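Local coordinates for mandelate racemase / muconate lactonizing enzyme, C-terminal domain protein (Pseudovibrio sp. JE062, PDB 4JHM) that belongs to the mandelate racemase / muconate lactonizing enzyme family of the enolase superfamily, pairing an N-terminal capping domain with a TIM-barrel-like C-terminal domain, at residues A[330-342]-A[357-369]. Sequence-based numbering, arbitrary orientation.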
loop_
_atom_site.group_PDB
_atom_site.type_symbol
_atom_site.label_atom_id
_atom_site.label_comp_id
_atom_site.label_asym_id
_atom_site.label_seq_id
_atom_site.Cartn_x
_atom_site.Cartn_y
_atom_site.Cartn_z
ATOM N N GLU A 330 49.259 -13.407 0.570
ATOM C CA GLU A 330 50.424 -12.875 1.278
ATOM C C GLU A 330 50.245 -11.465 1.844
ATOM O O GLU A 330 50.578 -11.213 3.002
ATOM C CB GLU A 330 51.655 -12.916 0.368
ATOM C CG GLU A 330 52.149 -14.322 0.045
ATOM C CD GLU A 330 51.333 -15.022 -1.033
ATOM O OE1 GLU A 330 51.798 -16.058 -1.550
ATOM O OE2 GLU A 330 50.230 -14.541 -1.371
ATOM N N ALA A 331 49.731 -10.548 1.035
ATOM C CA ALA A 331 49.616 -9.156 1.456
ATOM C C ALA A 331 48.873 -9.037 2.787
ATOM O O ALA A 331 49.322 -8.341 3.700
ATOM C CB ALA A 331 48.921 -8.333 0.382
ATOM N N PHE A 332 47.744 -9.730 2.892
ATOM C CA PHE A 332 46.895 -9.651 4.077
ATOM C C PHE A 332 47.301 -10.645 5.164
ATOM O O PHE A 332 46.528 -10.927 6.078
ATOM C CB PHE A 332 45.436 -9.876 3.684
ATOM C CG PHE A 332 44.885 -8.809 2.788
ATOM C CD1 PHE A 332 44.685 -7.523 3.267
ATOM C CD2 PHE A 332 44.562 -9.085 1.472
ATOM C CE1 PHE A 332 44.183 -6.533 2.449
ATOM C CE2 PHE A 332 44.054 -8.096 0.648
ATOM C CZ PHE A 332 43.866 -6.819 1.138
ATOM N N GLU A 333 48.512 -11.174 5.076
ATOM C CA GLU A 333 49.008 -12.065 6.113
ATOM C C GLU A 333 50.108 -11.392 6.946
ATOM O O GLU A 333 50.916 -12.069 7.582
ATOM C CB GLU A 333 49.494 -13.377 5.489
ATOM C CG GLU A 333 48.378 -14.186 4.837
ATOM C CD GLU A 333 48.864 -15.471 4.187
ATOM O OE1 GLU A 333 50.064 -15.568 3.869
ATOM O OE2 GLU A 333 48.041 -16.387 3.984
ATOM N N LEU A 334 50.114 -10.060 6.960
ATOM C CA LEU A 334 51.095 -9.286 7.726
ATOM C C LEU A 334 51.243 -9.756 9.172
ATOM O O LEU A 334 50.256 -9.949 9.879
ATOM C CB LEU A 334 50.725 -7.797 7.729
ATOM C CG LEU A 334 51.547 -6.878 6.821
ATOM C CD1 LEU A 334 51.137 -7.032 5.365
ATOM C CD2 LEU A 334 51.396 -5.432 7.262
ATOM N N ALA A 335 52.488 -9.933 9.602
ATOM C CA ALA A 335 52.803 -10.226 11.002
ATOM C C ALA A 335 51.889 -11.285 11.616
ATOM O O ALA A 335 51.605 -11.249 12.816
ATOM C CB ALA A 335 52.735 -8.947 11.822
ATOM N N SER A 336 51.439 -12.229 10.796
ATOM C CA SER A 336 50.533 -13.265 11.264
ATOM C C SER A 336 51.186 -14.639 11.251
ATOM O O SER A 336 51.760 -15.055 10.249
ATOM C CB SER A 336 49.281 -13.306 10.399
ATOM O OG SER A 336 48.332 -14.199 10.957
ATOM N N LYS A 337 51.074 -15.342 12.373
ATOM C CA LYS A 337 51.529 -16.718 12.473
ATOM C C LYS A 337 50.422 -17.677 12.034
ATOM O O LYS A 337 50.589 -18.895 12.082
ATOM C CB LYS A 337 51.944 -17.021 13.910
ATOM C CG LYS A 337 53.098 -16.169 14.408
ATOM C CD LYS A 337 53.320 -16.360 15.899
ATOM C CE LYS A 337 54.601 -15.684 16.357
ATOM N NZ LYS A 337 54.572 -15.367 17.810
ATOM N N THR A 338 49.295 -17.117 11.608
ATOM C CA THR A 338 48.148 -17.910 11.187
ATOM C C THR A 338 47.852 -17.666 9.719
ATOM O O THR A 338 47.995 -16.547 9.237
ATOM C CB THR A 338 46.894 -17.534 11.991
ATOM O OG1 THR A 338 47.147 -17.717 13.391
ATOM C CG2 THR A 338 45.704 -18.392 11.562
ATOM N N GLN A 339 47.424 -18.706 9.010
ATOM C CA GLN A 339 47.087 -18.570 7.596
ATOM C C GLN A 339 45.750 -19.220 7.257
ATOM O O GLN A 339 45.629 -20.442 7.214
ATOM C CB GLN A 339 48.189 -19.170 6.728
ATOM C CG GLN A 339 49.508 -18.423 6.819
ATOM C CD GLN A 339 50.557 -18.979 5.878
ATOM O OE1 GLN A 339 51.333 -18.231 5.290
ATOM N NE2 GLN A 339 50.582 -20.301 5.728
ATOM N N ILE A 340 44.746 -18.390 7.010
ATOM C CA ILE A 340 43.451 -18.879 6.568
ATOM C C ILE A 340 43.425 -18.906 5.045
ATOM O O ILE A 340 43.004 -17.949 4.407
ATOM C CB ILE A 340 42.302 -18.005 7.106
ATOM C CG1 ILE A 340 42.331 -18.001 8.639
ATOM C CG2 ILE A 340 40.964 -18.522 6.600
ATOM C CD1 ILE A 340 41.256 -17.158 9.286
ATOM N N ARG A 341 43.894 -20.009 4.474
ATOM C CA ARG A 341 43.939 -20.166 3.029
ATOM C C ARG A 341 42.844 -21.113 2.557
ATOM O O ARG A 341 42.109 -21.677 3.364
ATOM C CB ARG A 341 45.312 -20.687 2.607
ATOM C CG ARG A 341 46.456 -19.890 3.211
ATOM C CD ARG A 341 47.781 -20.142 2.512
ATOM N NE ARG A 341 48.613 -18.943 2.535
ATOM C CZ ARG A 341 49.795 -18.832 1.939
ATOM N NH1 ARG A 341 50.310 -19.855 1.267
ATOM N NH2 ARG A 341 50.465 -17.690 2.015
ATOM N N THR A 342 42.743 -21.282 1.245
ATOM C CA THR A 342 41.684 -22.084 0.647
ATOM C C THR A 342 42.255 -23.412 0.162
ATOM O O THR A 342 43.182 -23.438 -0.647
ATOM C CB THR A 342 41.027 -21.328 -0.526
ATOM O OG1 THR A 342 40.299 -20.195 -0.022
ATOM C CG2 THR A 342 40.082 -22.235 -1.302
ATOM N N GLY A 357 41.221 -17.874 17.100
ATOM C CA GLY A 357 42.248 -18.809 16.673
ATOM C C GLY A 357 43.298 -18.105 15.840
ATOM O O GLY A 357 43.895 -18.704 14.951
ATOM N N VAL A 358 43.519 -16.825 16.125
ATOM C CA VAL A 358 44.515 -16.048 15.403
ATOM C C VAL A 358 45.692 -15.716 16.307
ATOM O O VAL A 358 45.535 -15.080 17.349
ATOM C CB VAL A 358 43.933 -14.734 14.855
ATOM C CG1 VAL A 358 45.021 -13.917 14.183
ATOM C CG2 VAL A 358 42.804 -15.014 13.876
ATOM N N GLU A 359 46.872 -16.160 15.893
ATOM C CA GLU A 359 48.102 -15.879 16.609
ATOM C C GLU A 359 48.909 -14.881 15.783
ATOM O O GLU A 359 49.039 -15.031 14.567
ATOM C CB GLU A 359 48.886 -17.176 16.824
ATOM C CG GLU A 359 49.799 -17.169 18.040
ATOM C CD GLU A 359 50.137 -18.568 18.526
ATOM O OE1 GLU A 359 49.534 -19.542 18.021
ATOM O OE2 GLU A 359 51.003 -18.697 19.417
HETATM N N MSE A 360 49.437 -13.854 16.439
HETATM C CA MSE A 360 50.164 -12.805 15.739
HETATM C C MSE A 360 51.596 -12.796 16.164
HETATM O O MSE A 360 51.910 -13.091 17.317
HETATM C CB MSE A 360 49.567 -11.442 16.068
HETATM C CG MSE A 360 48.123 -11.323 15.595
HETATM SE SE MSE A 360 48.074 -10.574 13.774
HETATM C CE MSE A 360 47.652 -12.236 12.816
ATOM N N ASP A 361 52.477 -12.465 15.223
ATOM C CA ASP A 361 53.878 -12.202 15.521
ATOM C C ASP A 361 53.982 -10.747 15.960
ATOM O O ASP A 361 53.788 -9.834 15.157
ATOM C CB ASP A 361 54.739 -12.459 14.283
ATOM C CG ASP A 361 56.202 -12.125 14.503
ATOM O OD1 ASP A 361 56.508 -11.308 15.397
ATOM O OD2 ASP A 361 57.049 -12.680 13.775
ATOM N N TRP A 362 54.278 -10.533 17.236
ATOM C CA TRP A 362 54.172 -9.199 17.819
ATOM C C TRP A 362 55.430 -8.363 17.623
ATOM O O TRP A 362 55.407 -7.141 17.794
ATOM C CB TRP A 362 53.792 -9.300 19.296
ATOM C CG TRP A 362 52.389 -9.787 19.461
ATOM C CD1 TRP A 362 51.987 -11.010 19.914
ATOM C CD2 TRP A 362 51.195 -9.070 19.133
ATOM N NE1 TRP A 362 50.615 -11.090 19.907
ATOM C CE2 TRP A 362 50.107 -9.911 19.430
ATOM C CE3 TRP A 362 50.944 -7.792 18.627
ATOM C CZ2 TRP A 362 48.782 -9.517 19.233
ATOM C CZ3 TRP A 362 49.631 -7.398 18.434
ATOM C CH2 TRP A 362 48.564 -8.259 18.737
ATOM N N ASP A 363 56.526 -9.013 17.256
ATOM C CA ASP A 363 57.726 -8.283 16.874
ATOM C C ASP A 363 57.593 -7.824 15.429
ATOM O O ASP A 363 58.239 -6.862 15.015
ATOM C CB ASP A 363 58.978 -9.144 17.066
ATOM C CG ASP A 363 59.288 -9.389 18.527
ATOM O OD1 ASP A 363 58.329 -9.528 19.316
ATOM O OD2 ASP A 363 60.482 -9.429 18.887
ATOM N N ALA A 364 56.739 -8.512 14.674
ATOM C CA ALA A 364 56.509 -8.181 13.274
ATOM C C ALA A 364 55.636 -6.941 13.166
ATOM O O ALA A 364 55.903 -6.061 12.346
ATOM C CB ALA A 364 55.865 -9.350 12.544
ATOM N N VAL A 365 54.594 -6.872 13.992
ATOM C CA VAL A 365 53.700 -5.719 13.971
ATOM C C VAL A 365 54.445 -4.473 14.441
ATOM O O VAL A 365 54.402 -3.436 13.776
ATOM C CB VAL A 365 52.423 -5.927 14.820
ATOM C CG1 VAL A 365 51.628 -7.121 14.318
ATOM C CG2 VAL A 365 52.761 -6.094 16.292
ATOM N N LYS A 366 55.138 -4.579 15.574
ATOM C CA LYS A 366 55.932 -3.462 16.068
ATOM C C LYS A 366 56.721 -2.887 14.899
ATOM O O LYS A 366 56.718 -1.678 14.672
ATOM C CB LYS A 366 56.875 -3.910 17.185
ATOM N N GLU A 367 57.366 -3.773 14.143
ATOM C CA GLU A 367 58.179 -3.396 12.984
ATOM C C GLU A 367 57.394 -2.657 11.888
ATOM O O GLU A 367 57.916 -1.732 11.264
ATOM C CB GLU A 367 58.849 -4.647 12.396
ATOM C CG GLU A 367 59.602 -4.425 11.091
ATOM C CD GLU A 367 60.726 -3.411 11.215
ATOM O OE1 GLU A 367 61.146 -3.110 12.354
ATOM O OE2 GLU A 367 61.189 -2.915 10.168
ATOM N N ALA A 368 56.150 -3.061 11.653
ATOM C CA ALA A 368 55.341 -2.456 10.589
ATOM C C ALA A 368 54.491 -1.296 11.098
ATOM O O ALA A 368 53.848 -0.605 10.311
ATOM C CB ALA A 368 54.451 -3.505 9.937
ATOM N N SER A 369 54.498 -1.083 12.408
ATOM C CA SER A 369 53.591 -0.129 13.031
ATOM C C SER A 369 54.120 1.302 12.959
ATOM O O SER A 369 55.092 1.648 13.628
ATOM C CB SER A 369 53.348 -0.529 14.489
ATOM O OG SER A 369 52.397 0.318 15.103
#
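Ala-335 O accepts from Asp-361 N at 2.8 Å, the amide approaching from above the carbonyl plane. Two residues on, Lys-337 N donates a hydrogen bond to Glu-359 O (3.0 Å); the two bonds flank Ser-336 and selenomethionine Met-360, a non-hydrogen-bonded pair that forms a single antiparallel beta bridge. Thr-338 extends the pairing with its side chain: with OG1 beside its own backbone N (chi1 -58°), the hydroxyl receives Glu-359 N almost in line, at 3.0 Å and an N-H...O angle of 175°. The extended Lys-337 chain runs over the Met-360 and Asp-361 backbone and crosses the Asp-361 side chain at about a right angle; its NZ stays 5.1 Å from Asp-361 OD1, so any attraction there is probably long-range. Asp-361 instead N-caps helix 362-368, OD1 taking Ala-364 N at 2.9 Å and, weakly, Asp-363 N. On this first turn the Ala-335 methyl packs against Ala-364 CB and Val-365 CG1, while Leu-334 CD2 reaches Ala-368 CB farther along. The contact ties the loop between barrel-sheet strands 323-326 and 347-349 to helix 362-368, which leads into strand 369-376 of the four-stranded antiparallel sheet; helix 304-316 touches Val-358 and Met-360, and Leu-16 of neighbouring strand 8-16 meets Leu-334, Val-365 and Ala-368.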